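Local coordinates for BH2331 protein (Bacillus halodurans, PDB 1VL5), which is a putative methyltransferase that probably uses S-adenosylmethionine as methyl donor, its physiological substrate unknown, at residues Y127-K131 / A249-T253; D150-N154 / R166-K170; V156-R160 / K209-L213. All blocks are in the same frame, centred on the assembly; numbering follows the deposited sequence.

Contact 1 of 3, residues Y127-K131 / A249-T253; sequences YRVLK and ARKPT
Lys251 runs across one face of the Tyr127 ring and ends on two backbone carbonyls, so one long side chain serves an aromatic face with its methylenes and the end of a helix with its ammonium group. Its CG lies anti to the backbone N (chi1 172°) and the chain stays extended from there, which carries NZ from just past strand 236-250 to the last turn of helix 119-129. NZ donates to Tyr127 O at 2.7 Å and to Leu130 O at 2.6 Å. The Leu130 bond lies in the carbonyl plane, whereas the approach to Tyr127 O is tilted 17° from its plane. A water, weakly bonded, also lies between NZ and Arg128 O. Since Leu130 is the first residue to leave helical geometry, the positive charge sits by carbonyls in and just after the last helical turn, a setting that is likely to be electrostatically favourable.

The tyrosine crosses the lysine chain at about a right angle. CE of Lys251 lies 4.0 Å from the centroid of the Tyr127 ring, a CH-pi contact over the face, and CG of the same lysine comes within 3.8 Å of Tyr127 CE2. On the leucine side, Leu130 CB touches Lys251 CD at 3.7 Å. At the far end of the ring, Tyr127 OH meets Pro252 CD at 3.7 Å, and a water joins this hydroxyl to Pro252 O. Phe182 packs edge-to-face with Tyr127 and also touches Leu130.

The arrangement joins the C-terminal end of helix 119-129 to the residues just after strand 236-250, which runs antiparallel to strand 134-142 in the mixed sheet of a Rossmann-like methyltransferase fold.

Contact 2 of 3, residues D150-N154 / R166-K170; sequences DVFYN and RAWKK
Asp150 faces Arg166 and Lys169 from the first half of helix 147-160, and its side chain can be followed outward atom by atom. CB has Lys169 NZ as its neighbour, at 3.4 Å. CG stands anti to the backbone N (chi1 176°), which sends the carboxylate off the helix toward the loop. There OD1 takes Arg166 NH1 at 2.8 Å and OD2 takes Arg166 NH2 at 2.8 Å, each through its syn lone pair, an end-on, two-nitrogen salt bridge with the planes 29° apart. OD2 accepts a further bond on its anti side from Lys169 NZ at 2.7 Å, while Asn154 ND2 meets OD1 nearly along the C-O axis.

This salt-bridge network ties helix 147-160 to the loop leading into helix 170-180, where Lys169 holds the N-cap position. Asp172 and Asp147 extend it, pairing with Arg166 and Lys169 respectively. Replacing Asp150 by an alanine is likely to leave the guanidinium and the ammonium group without their shared anion, and Asn154 ND2 with one acceptor fewer.

One turn on from Asp150, the Asn154 amide reads the backbone of Ala167 at both ends: its OD1 accepts from Ala167 N at 2.8 Å, and its ND2 donates to Ala167 O at 2.9 Å with a nearly straight N-H...O angle of 166°. His164 also bonds to OD1, so the buried amide is fixed in rotation. Beside it, Ala167 CB meets the edge of the Tyr153 ring, 3.7 Å from CE2.

Contact 3 of 3, residues V156-R160 / K209-L213; sequences VEKER and KKQEL
Leu213 packs against Glu159 where two helices run antiparallel, and bent and extended side chains meet between them. The segments' axes are 10.8 Å apart at closest approach, with 171° between their directions, so side chains rather than backbones make the contact.

With its CG anti to the backbone N (chi1 177°), Leu213 extends both methyls toward the facing helix. CD1 lies 4.0 Å from Glu159 CB and 4.2 Å from Val156 CG1, while CD2 approaches Arg160 CB. The branch thus rests against the aliphatic base of a glutamate and a valine one turn earlier. Arg160 directs its polar end elsewhere, to Trp199 of helix 196-202, which takes a hydrogen bond from it through its carbonyl oxygen and a cation-pi contact; Trp199 also touches Val156.

Glu159 does not extend. Its bend at chi2 (-57°) turns OE1 toward Lys209, and the two side chains cross at about a right angle. The lysine is bent as well, at chi2 and chi4, and that brings CE to 3.0 Å from Glu159 OE1. Its NZ makes a loose salt bridge with the same oxygen at 3.6 Å and a weak hydrogen bond to Glu159 O at 3.3 Å. Glu212, extended beyond CG, brings its OE1 within 4.0 Å of Glu159 OE1, and a water donates to both oxygens.

The chemistry is therefore layered: a leucine packed on the buried side, with the charged ends of Glu159, Lys209 and Glu212 beside it. Two carboxylates so close would be expected to repel each other, and the bridging water together with the nearby lysine probably offsets much of that cost, although the long salt bridge suggests a modest electrostatic contribution.

Overall arrangement
From the N terminus, the chain passes through most of the parallel strands before reaching 127-131, which opens contact 1. That contact closes only at 249-253, the end of the modelled chain, so its loop encloses the other two. Within it, helix 147-160 supplies the first segments of contact 2 and then contact 3. Contact 2 closes early at 166-170, contact 3 later at 209-213 on helix 207-218; their segments alternate, so they cross. The centres of contacts 2 and 3 lie about 15 Å apart, while contact 1 sits across the chain's centre from contact 3. Together they tie helix 119-129 to the C-terminal tail, and helix 147-160 to its following loop and a later helix.

Contact 1 of 3, residues Y127-K131 / A249-T253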
loop_
_atom_site.group_PDB
_atom_site.type_symbol
_atom_site.label_atom_id
_atom_site.label_comp_id
_atom_site.label_asym_id
_atom_site.label_seq_id
_atom_site.Cartn_x
_atom_site.Cartn_y
_atom_site.Cartn_z
ATOM N N TYR A 127 15.663 -1.812 -2.942
ATOM C CA TYR A 127 16.753 -2.782 -3.109
ATOM C C TYR A 127 18.105 -2.196 -2.687
ATOM O O TYR A 127 18.898 -2.841 -1.976
ATOM C CB TYR A 127 16.837 -3.265 -4.588
ATOM C CG TYR A 127 17.750 -4.462 -4.750
ATOM C CD1 TYR A 127 19.122 -4.305 -4.941
ATOM C CD2 TYR A 127 17.257 -5.740 -4.593
ATOM C CE1 TYR A 127 19.950 -5.378 -5.060
ATOM C CE2 TYR A 127 18.087 -6.801 -4.682
ATOM C CZ TYR A 127 19.435 -6.616 -4.946
ATOM O OH TYR A 127 20.246 -7.716 -5.016
ATOM N N ARG A 128 18.355 -0.958 -3.102
ATOM C CA ARG A 128 19.638 -0.308 -2.861
ATOM C C ARG A 128 19.879 -0.047 -1.374
ATOM O O ARG A 128 20.998 -0.288 -0.832
ATOM C CB ARG A 128 19.751 0.989 -3.688
ATOM C CG ARG A 128 21.083 1.717 -3.468
ATOM C CD ARG A 128 21.115 3.034 -4.176
ATOM N NE ARG A 128 20.174 4.032 -3.686
ATOM C CZ ARG A 128 20.306 4.692 -2.547
ATOM N NH1 ARG A 128 21.350 4.500 -1.760
ATOM N NH2 ARG A 128 19.412 5.593 -2.216
ATOM N N VAL A 129 18.843 0.384 -0.672
ATOM C CA VAL A 129 19.062 0.854 0.714
ATOM C C VAL A 129 18.968 -0.322 1.705
ATOM O O VAL A 129 19.286 -0.191 2.902
ATOM C CB VAL A 129 18.049 1.958 1.109
ATOM C CG1 VAL A 129 18.198 3.266 0.242
ATOM C CG2 VAL A 129 16.568 1.354 1.169
ATOM N N LEU A 130 18.498 -1.462 1.214
ATOM C CA LEU A 130 18.533 -2.697 2.007
ATOM C C LEU A 130 19.904 -3.299 2.176
ATOM O O LEU A 130 20.664 -3.409 1.239
ATOM C CB LEU A 130 17.615 -3.786 1.412
ATOM C CG LEU A 130 16.154 -3.631 1.751
ATOM C CD1 LEU A 130 15.268 -4.561 0.944
ATOM C CD2 LEU A 130 15.879 -3.839 3.282
ATOM N N LYS A 131 20.187 -3.741 3.390
ATOM C CA LYS A 131 21.268 -4.682 3.595
ATOM C C LYS A 131 21.107 -5.997 2.790
ATOM O O LYS A 131 20.002 -6.433 2.448
ATOM C CB LYS A 131 21.395 -4.989 5.047
ATOM C CG LYS A 131 21.920 -3.797 5.847
ATOM C CD LYS A 131 21.991 -4.189 7.283
ATOM C CE LYS A 131 22.463 -3.060 8.225
ATOM N NZ LYS A 131 23.675 -2.428 7.749
ATOM N N ALA A 249 9.760 -9.974 0.034
ATOM C CA ALA A 249 10.775 -10.196 -0.986
ATOM C C ALA A 249 12.164 -10.004 -0.353
ATOM O O ALA A 249 12.371 -9.082 0.407
ATOM C CB ALA A 249 10.591 -9.225 -2.152
ATOM N N ARG A 250 13.094 -10.915 -0.630
ATOM C CA ARG A 250 14.451 -10.882 -0.093
ATOM C C ARG A 250 15.448 -10.232 -1.035
ATOM O O ARG A 250 15.455 -10.502 -2.241
ATOM C CB ARG A 250 14.865 -12.318 0.196
ATOM C CG ARG A 250 16.148 -12.532 0.955
ATOM C CD ARG A 250 16.033 -12.121 2.416
ATOM N NE ARG A 250 14.957 -12.777 3.126
ATOM C CZ ARG A 250 14.576 -12.437 4.347
ATOM N NH1 ARG A 250 15.220 -11.473 4.991
ATOM N NH2 ARG A 250 13.592 -13.093 4.956
ATOM N N LYS A 251 16.265 -9.325 -0.495
ATOM C CA LYS A 251 17.532 -8.947 -1.137
ATOM C C LYS A 251 18.571 -10.048 -0.788
ATOM O O LYS A 251 18.865 -10.292 0.376
ATOM C CB LYS A 251 18.051 -7.609 -0.671
ATOM C CG LYS A 251 19.430 -7.228 -1.146
ATOM C CD LYS A 251 19.666 -5.719 -0.948
ATOM C CE LYS A 251 20.972 -5.206 -1.643
ATOM N NZ LYS A 251 21.290 -3.805 -1.226
ATOM N N PRO A 252 19.052 -10.754 -1.794
ATOM C CA PRO A 252 19.895 -11.928 -1.536
ATOM C C PRO A 252 21.178 -11.683 -0.741
ATOM O O PRO A 252 21.761 -10.616 -0.790
ATOM C CB PRO A 252 20.179 -12.449 -2.960
ATOM C CG PRO A 252 19.011 -12.002 -3.730
ATOM C CD PRO A 252 18.739 -10.621 -3.229
ATOM N N THR A 253 21.568 -12.665 0.065
ATOM C CA THR A 253 22.832 -12.610 0.822
ATOM C C THR A 253 23.990 -12.855 -0.139
ATOM O O THR A 253 23.733 -13.383 -1.224
ATOM C CB THR A 253 22.849 -13.681 1.895
ATOM O OG1 THR A 253 22.517 -14.931 1.285
ATOM C CG2 THR A 253 21.834 -13.388 2.988
HETATM O O HOH W 1 22.228 -9.164 -2.974
HETATM O O HOH W 2 23.340 -1.745 -2.686
#

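Contact 2 of 3, residues D150-N154 / R166-K170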
loop_
_atom_site.group_PDB
_atom_site.type_symbol
_atom_site.label_atom_id
_atom_site.label_comp_id
_atom_site.label_asym_id
_atom_site.label_seq_id
_atom_site.Cartn_x
_atom_site.Cartn_y
_atom_site.Cartn_z
ATOM N N ASP A 150 -8.956 -4.964 -14.759
ATOM C CA ASP A 150 -7.865 -4.105 -14.344
ATOM C C ASP A 150 -8.174 -2.628 -14.608
ATOM O O ASP A 150 -8.139 -1.781 -13.718
ATOM C CB ASP A 150 -6.601 -4.538 -15.126
ATOM C CG ASP A 150 -5.369 -3.661 -14.869
ATOM O OD1 ASP A 150 -5.438 -2.642 -14.187
ATOM O OD2 ASP A 150 -4.317 -3.985 -15.403
ATOM N N VAL A 151 -8.455 -2.319 -15.860
ATOM C CA VAL A 151 -8.704 -0.967 -16.274
ATOM C C VAL A 151 -9.925 -0.365 -15.526
ATOM O O VAL A 151 -9.901 0.811 -15.077
ATOM C CB VAL A 151 -8.814 -0.891 -17.800
ATOM C CG1 VAL A 151 -9.144 0.526 -18.289
ATOM C CG2 VAL A 151 -7.461 -1.300 -18.441
ATOM N N PHE A 152 -10.949 -1.178 -15.343
ATOM C CA PHE A 152 -12.175 -0.754 -14.718
ATOM C C PHE A 152 -11.963 -0.456 -13.250
ATOM O O PHE A 152 -12.423 0.577 -12.756
ATOM C CB PHE A 152 -13.234 -1.868 -14.911
ATOM C CG PHE A 152 -14.508 -1.638 -14.152
ATOM C CD1 PHE A 152 -15.485 -0.778 -14.626
ATOM C CD2 PHE A 152 -14.731 -2.270 -12.966
ATOM C CE1 PHE A 152 -16.632 -0.581 -13.914
ATOM C CE2 PHE A 152 -15.861 -2.046 -12.269
ATOM C CZ PHE A 152 -16.817 -1.213 -12.739
ATOM N N TYR A 153 -11.273 -1.376 -12.563
ATOM C CA TYR A 153 -10.983 -1.267 -11.139
ATOM C C TYR A 153 -10.199 0.012 -10.931
ATOM O O TYR A 153 -10.533 0.814 -10.090
ATOM C CB TYR A 153 -10.180 -2.492 -10.619
ATOM C CG TYR A 153 -9.708 -2.293 -9.214
ATOM C CD1 TYR A 153 -10.612 -2.275 -8.167
ATOM C CD2 TYR A 153 -8.349 -2.058 -8.919
ATOM C CE1 TYR A 153 -10.185 -2.040 -6.833
ATOM C CE2 TYR A 153 -7.926 -1.790 -7.563
ATOM C CZ TYR A 153 -8.847 -1.787 -6.555
ATOM O OH TYR A 153 -8.462 -1.535 -5.228
ATOM N N ASN A 154 -9.168 0.219 -11.738
ATOM C CA ASN A 154 -8.342 1.378 -11.591
ATOM C C ASN A 154 -9.098 2.692 -11.940
ATOM O O ASN A 154 -8.899 3.718 -11.273
ATOM C CB ASN A 154 -7.074 1.231 -12.430
ATOM C CG ASN A 154 -5.972 0.555 -11.670
ATOM O OD1 ASN A 154 -5.517 1.087 -10.661
ATOM N ND2 ASN A 154 -5.581 -0.653 -12.095
ATOM N N ARG A 166 -2.001 4.029 -9.842
ATOM C CA ARG A 166 -2.289 2.696 -10.369
ATOM C C ARG A 166 -2.112 1.631 -9.333
ATOM O O ARG A 166 -1.131 1.625 -8.596
ATOM C CB ARG A 166 -1.414 2.372 -11.583
ATOM C CG ARG A 166 -1.630 0.995 -12.116
ATOM C CD ARG A 166 -0.997 0.760 -13.500
ATOM N NE ARG A 166 -0.990 -0.671 -13.834
ATOM C CZ ARG A 166 -2.082 -1.382 -14.142
ATOM N NH1 ARG A 166 -3.263 -0.817 -14.152
ATOM N NH2 ARG A 166 -1.995 -2.680 -14.402
ATOM N N ALA A 167 -3.121 0.784 -9.239
ATOM C CA ALA A 167 -3.045 -0.506 -8.571
ATOM C C ALA A 167 -2.612 -1.508 -9.626
ATOM O O ALA A 167 -3.325 -1.744 -10.585
ATOM C CB ALA A 167 -4.407 -0.880 -7.983
ATOM N N TRP A 168 -1.409 -2.059 -9.453
ATOM C CA TRP A 168 -0.774 -2.867 -10.447
ATOM C C TRP A 168 -1.238 -4.311 -10.299
ATOM O O TRP A 168 -1.732 -4.716 -9.213
ATOM C CB TRP A 168 0.746 -2.745 -10.327
ATOM C CG TRP A 168 1.224 -1.368 -10.530
ATOM C CD1 TRP A 168 1.211 -0.350 -9.605
ATOM C CD2 TRP A 168 1.775 -0.803 -11.733
ATOM N NE1 TRP A 168 1.716 0.799 -10.169
ATOM C CE2 TRP A 168 2.053 0.551 -11.473
ATOM C CE3 TRP A 168 2.081 -1.316 -12.984
ATOM C CZ2 TRP A 168 2.615 1.397 -12.431
ATOM C CZ3 TRP A 168 2.602 -0.467 -13.944
ATOM C CH2 TRP A 168 2.895 0.861 -13.652
ATOM N N LYS A 169 -1.131 -5.065 -11.395
ATOM C CA LYS A 169 -1.391 -6.511 -11.381
ATOM C C LYS A 169 -0.348 -7.170 -10.488
ATOM O O LYS A 169 0.783 -6.678 -10.356
ATOM C CB LYS A 169 -1.319 -7.166 -12.765
ATOM C CG LYS A 169 -2.201 -6.539 -13.874
ATOM C CD LYS A 169 -1.909 -7.259 -15.196
ATOM C CE LYS A 169 -2.687 -6.829 -16.476
ATOM N NZ LYS A 169 -4.091 -6.556 -16.267
ATOM N N LYS A 170 -0.744 -8.275 -9.868
ATOM C CA LYS A 170 0.189 -9.133 -9.206
ATOM C C LYS A 170 1.369 -9.515 -10.107
ATOM O O LYS A 170 2.493 -9.488 -9.672
ATOM C CB LYS A 170 -0.545 -10.361 -8.656
ATOM C CG LYS A 170 -1.494 -10.040 -7.512
ATOM C CD LYS A 170 -2.128 -11.295 -6.867
ATOM C CE LYS A 170 -3.006 -12.114 -7.771
ATOM N NZ LYS A 170 -4.315 -11.398 -8.035
#

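Contact 3 of 3, residues V156-R160 / K209-L213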
loop_
_atom_site.group_PDB
_atom_site.type_symbol
_atom_site.label_atom_id
_atom_site.label_comp_id
_atom_site.label_asym_id
_atom_site.label_seq_id
_atom_site.Cartn_x
_atom_site.Cartn_y
_atom_site.Cartn_z
ATOM N N VAL A 156 -12.257 3.302 -11.539
ATOM C CA VAL A 156 -13.083 3.517 -10.356
ATOM C C VAL A 156 -12.312 4.069 -9.149
ATOM O O VAL A 156 -12.779 4.992 -8.441
ATOM C CB VAL A 156 -13.814 2.194 -10.011
ATOM C CG1 VAL A 156 -14.514 2.293 -8.707
ATOM C CG2 VAL A 156 -14.832 1.829 -11.174
ATOM N N GLU A 157 -11.130 3.512 -8.896
ATOM C CA GLU A 157 -10.270 3.998 -7.820
ATOM C C GLU A 157 -9.897 5.476 -7.991
ATOM O O GLU A 157 -9.869 6.266 -7.008
ATOM C CB GLU A 157 -8.987 3.178 -7.802
ATOM C CG GLU A 157 -9.152 1.801 -7.301
ATOM C CD GLU A 157 -9.606 1.784 -5.866
ATOM O OE1 GLU A 157 -8.974 2.421 -5.004
ATOM O OE2 GLU A 157 -10.620 1.123 -5.609
ATOM N N LYS A 158 -9.595 5.834 -9.233
ATOM C CA LYS A 158 -9.207 7.197 -9.535
ATOM C C LYS A 158 -10.343 8.225 -9.514
ATOM O O LYS A 158 -10.134 9.378 -9.159
ATOM C CB LYS A 158 -8.454 7.303 -10.824
ATOM C CG LYS A 158 -7.531 8.547 -10.841
ATOM C CD LYS A 158 -6.502 8.388 -11.965
ATOM C CE LYS A 158 -5.778 9.687 -12.276
ATOM N NZ LYS A 158 -5.919 10.674 -11.175
ATOM N N GLU A 159 -11.535 7.813 -9.902
ATOM C CA GLU A 159 -12.690 8.695 -9.727
ATOM C C GLU A 159 -12.901 9.042 -8.287
ATOM O O GLU A 159 -13.229 10.142 -7.968
ATOM C CB GLU A 159 -13.940 8.046 -10.282
ATOM C CG GLU A 159 -13.965 8.022 -11.761
ATOM C CD GLU A 159 -13.829 9.389 -12.407
ATOM O OE1 GLU A 159 -14.677 10.285 -12.216
ATOM O OE2 GLU A 159 -12.835 9.542 -13.125
ATOM N N ARG A 160 -12.692 8.085 -7.416
ATOM C CA ARG A 160 -12.867 8.271 -6.002
ATOM C C ARG A 160 -11.696 9.021 -5.307
ATOM O O ARG A 160 -11.925 9.780 -4.361
ATOM C CB ARG A 160 -13.126 6.903 -5.407
ATOM C CG ARG A 160 -13.309 6.905 -3.893
ATOM C CD ARG A 160 -12.128 6.297 -3.293
ATOM N NE ARG A 160 -12.182 6.306 -1.863
ATOM C CZ ARG A 160 -11.181 5.875 -1.132
ATOM N NH1 ARG A 160 -10.059 5.415 -1.712
ATOM N NH2 ARG A 160 -11.290 5.897 0.168
ATOM N N LYS A 209 -20.712 13.580 -7.377
ATOM C CA LYS A 209 -19.699 12.689 -7.888
ATOM C C LYS A 209 -19.996 11.234 -7.462
ATOM O O LYS A 209 -19.759 10.283 -8.220
ATOM C CB LYS A 209 -18.331 13.164 -7.421
ATOM C CG LYS A 209 -17.141 12.299 -7.881
ATOM C CD LYS A 209 -17.039 12.306 -9.405
ATOM C CE LYS A 209 -15.722 11.838 -9.920
ATOM N NZ LYS A 209 -14.564 12.670 -9.536
ATOM N N LYS A 210 -20.548 11.062 -6.255
ATOM C CA LYS A 210 -20.883 9.721 -5.786
ATOM C C LYS A 210 -22.008 9.161 -6.642
ATOM O O LYS A 210 -22.012 7.977 -6.958
ATOM C CB LYS A 210 -21.250 9.683 -4.279
ATOM C CG LYS A 210 -20.090 10.092 -3.336
ATOM C CD LYS A 210 -20.448 9.954 -1.793
ATOM C CE LYS A 210 -21.526 10.868 -1.398
ATOM N NZ LYS A 210 -21.746 10.855 0.087
ATOM N N GLN A 211 -22.952 10.007 -7.031
ATOM C CA GLN A 211 -24.048 9.547 -7.873
ATOM C C GLN A 211 -23.519 9.149 -9.259
ATOM O O GLN A 211 -23.965 8.176 -9.886
ATOM C CB GLN A 211 -25.072 10.678 -8.061
ATOM C CG GLN A 211 -26.315 10.251 -8.839
ATOM C CD GLN A 211 -27.092 9.224 -8.039
ATOM O OE1 GLN A 211 -27.555 9.520 -6.934
ATOM N NE2 GLN A 211 -27.234 8.020 -8.576
ATOM N N GLU A 212 -22.586 9.952 -9.757
ATOM C CA GLU A 212 -22.050 9.739 -11.091
ATOM C C GLU A 212 -21.291 8.404 -11.098
ATOM O O GLU A 212 -21.449 7.588 -11.985
ATOM C CB GLU A 212 -21.099 10.881 -11.452
ATOM C CG GLU A 212 -20.491 10.692 -12.822
ATOM C CD GLU A 212 -19.378 11.674 -13.096
ATOM O OE1 GLU A 212 -18.409 11.674 -12.315
ATOM O OE2 GLU A 212 -19.481 12.443 -14.070
ATOM N N LEU A 213 -20.486 8.193 -10.078
ATOM C CA LEU A 213 -19.652 6.994 -10.029
ATOM C C LEU A 213 -20.525 5.730 -9.852
ATOM O O LEU A 213 -20.308 4.715 -10.497
ATOM C CB LEU A 213 -18.636 7.127 -8.905
ATOM C CG LEU A 213 -17.710 5.932 -8.641
ATOM C CD1 LEU A 213 -17.023 5.452 -9.921
ATOM C CD2 LEU A 213 -16.661 6.335 -7.620
HETATM O O HOH W 3 -17.324 9.436 -11.647
#